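Local coordinates for DUF4621 domain-containing protein (Parabacteroides distasonis, PDB 4H3W) that is of unknown function but is probably secreted and is built from two beta-barrel domains, at residues 116-121 against 161-166. Residues are numbered along the deposited sequence; the frame is centred on the assembly and turned at random.
Sequences IEAENT and PGIVQI
The carboxamide of N120 is gripped from both ends: OD1 accepts hydrogen bonds from the backbone N atoms of S122 and of the dimethylated lysine at position 123, while ND2 donates to the carbonyl O of V167. ND2 also lies 2.8 Å from I166 O, but the angle there is too poor for a hydrogen bond, and the hydrogen bond of ND2 goes to V167 O instead. The side chain reaches this place with CG lodged between its own backbone N and carbonyl carbon (chi1 61°), and the three bonds should hold the amide against flipping. Alongside it runs I166, whose CG1 passes 4.0 Å from N120 ND2.

Beyond the amide the contact turns apolar. The CB of A118 points at the helix and meets I166 CD1 at 4.0 Å and I163 CD1 at 4.1 Å, so one methyl touches the ends of two isoleucines three residues apart. It also rests 3.6 Å from the carbonyl O of I163. The segment 116-121 is the end of strand 109-117 and the chain that leaves it; this strand lies between 172-177 and 126-134 in an antiparallel four-stranded sheet of one beta-barrel domain, and the short helix 161-164 packs beside that end. Backbone hydrogen bonds pair E117 with H172, on strand 172-177, and A118 with E125, just before strand 126-134.

The extended end of I163 (chi2 166°) brings CD1 to I116. There it touches CG2 at 3.7 Å, the two side chains crossing at about a right angle, and comes within 3.4 Å of I116 O.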
loop_
_atom_site.group_PDB
_atom_site.type_symbol
_atom_site.label_atom_id
_atom_site.label_comp_id
_atom_site.label_asym_id
_atom_site.label_seq_id
_atom_site.Cartn_x
_atom_site.Cartn_y
_atom_site.Cartn_z
ATOM N N ILE A 116 19.720 -6.974 1.513
ATOM C CA ILE A 116 18.666 -5.986 1.381
ATOM C C ILE A 116 18.085 -5.720 2.763
ATOM O O ILE A 116 17.477 -6.601 3.352
ATOM C CB ILE A 116 17.551 -6.487 0.474
ATOM C CG1 ILE A 116 18.142 -6.929 -0.872
ATOM C CG2 ILE A 116 16.478 -5.414 0.268
ATOM C CD1 ILE A 116 17.458 -8.152 -1.454
ATOM N N GLU A 117 18.277 -4.507 3.261
ATOM C CA GLU A 117 17.838 -4.147 4.601
ATOM C C GLU A 117 16.866 -2.997 4.510
ATOM O O GLU A 117 17.178 -1.959 3.936
ATOM C CB GLU A 117 18.983 -3.737 5.487
ATOM C CG GLU A 117 18.553 -3.667 6.946
ATOM C CD GLU A 117 19.710 -3.420 7.891
ATOM O OE1 GLU A 117 20.612 -2.631 7.525
ATOM O OE2 GLU A 117 19.699 -4.016 8.999
ATOM N N ALA A 118 15.702 -3.172 5.110
ATOM C CA ALA A 118 14.751 -2.100 5.168
ATOM C C ALA A 118 14.703 -1.598 6.580
ATOM O O ALA A 118 14.856 -2.375 7.510
ATOM C CB ALA A 118 13.395 -2.582 4.730
ATOM N N GLU A 119 14.521 -0.294 6.751
ATOM C CA GLU A 119 14.353 0.211 8.115
ATOM C C GLU A 119 13.461 1.431 8.158
ATOM O O GLU A 119 13.343 2.200 7.196
ATOM C CB GLU A 119 15.708 0.527 8.802
ATOM C CG GLU A 119 16.377 1.789 8.288
ATOM C CD GLU A 119 17.623 2.176 9.073
ATOM O OE1 GLU A 119 18.438 1.287 9.405
ATOM O OE2 GLU A 119 17.790 3.380 9.351
ATOM N N ASN A 120 12.780 1.552 9.277
ATOM C CA ASN A 120 12.111 2.785 9.619
ATOM C C ASN A 120 12.426 3.088 11.088
ATOM O O ASN A 120 13.314 2.457 11.659
ATOM C CB ASN A 120 10.631 2.697 9.301
ATOM C CG ASN A 120 9.911 1.613 10.078
ATOM O OD1 ASN A 120 10.222 1.330 11.252
ATOM N ND2 ASN A 120 8.911 1.011 9.431
ATOM N N THR A 121 11.693 4.002 11.702
ATOM C CA THR A 121 12.050 4.435 13.057
ATOM C C THR A 121 11.808 3.367 14.110
ATOM O O THR A 121 12.437 3.410 15.155
ATOM C CB THR A 121 11.268 5.686 13.480
ATOM O OG1 THR A 121 9.872 5.423 13.353
ATOM C CG2 THR A 121 11.646 6.869 12.612
ATOM N N PRO A 161 8.950 -9.836 0.571
ATOM C CA PRO A 161 7.724 -9.095 0.849
ATOM C C PRO A 161 7.554 -8.723 2.325
ATOM O O PRO A 161 7.056 -7.659 2.649
ATOM C CB PRO A 161 6.608 -10.068 0.438
ATOM C CG PRO A 161 7.253 -10.939 -0.608
ATOM C CD PRO A 161 8.682 -11.102 -0.145
ATOM N N GLY A 162 7.957 -9.627 3.203
ATOM C CA GLY A 162 7.957 -9.341 4.627
ATOM C C GLY A 162 8.813 -8.193 5.091
ATOM O O GLY A 162 8.428 -7.467 6.023
ATOM N N ILE A 163 9.950 -7.931 4.440
ATOM C CA ILE A 163 10.766 -6.789 4.903
ATOM C C ILE A 163 10.146 -5.476 4.379
ATOM O O ILE A 163 10.294 -4.413 4.979
ATOM C CB ILE A 163 12.300 -6.907 4.563
ATOM C CG1 ILE A 163 12.632 -6.388 3.185
ATOM C CG2 ILE A 163 12.833 -8.352 4.716
ATOM C CD1 ILE A 163 14.115 -6.177 2.996
ATOM N N VAL A 164 9.519 -5.525 3.213
ATOM C CA VAL A 164 8.881 -4.336 2.640
ATOM C C VAL A 164 7.638 -3.940 3.419
ATOM O O VAL A 164 7.328 -2.766 3.513
ATOM C CB VAL A 164 8.513 -4.586 1.150
ATOM C CG1 VAL A 164 7.557 -3.527 0.621
ATOM C CG2 VAL A 164 9.778 -4.668 0.321
ATOM N N GLN A 165 6.942 -4.912 3.992
ATOM C CA GLN A 165 5.641 -4.608 4.627
ATOM C C GLN A 165 5.752 -3.728 5.882
ATOM O O GLN A 165 4.773 -3.145 6.283
ATOM C CB GLN A 165 4.871 -5.900 4.932
ATOM C CG GLN A 165 5.293 -6.720 6.123
ATOM C CD GLN A 165 4.379 -7.931 6.249
ATOM O OE1 GLN A 165 4.111 -8.616 5.277
ATOM N NE2 GLN A 165 3.857 -8.148 7.412
ATOM N N ILE A 166 6.931 -3.629 6.482
ATOM C CA ILE A 166 7.140 -2.702 7.607
ATOM C C ILE A 166 6.961 -1.221 7.213
ATOM O O ILE A 166 6.829 -0.364 8.069
ATOM C CB ILE A 166 8.553 -2.874 8.278
ATOM C CG1 ILE A 166 9.674 -2.341 7.380
ATOM C CG2 ILE A 166 8.778 -4.336 8.691
ATOM C CD1 ILE A 166 11.042 -2.335 8.013
#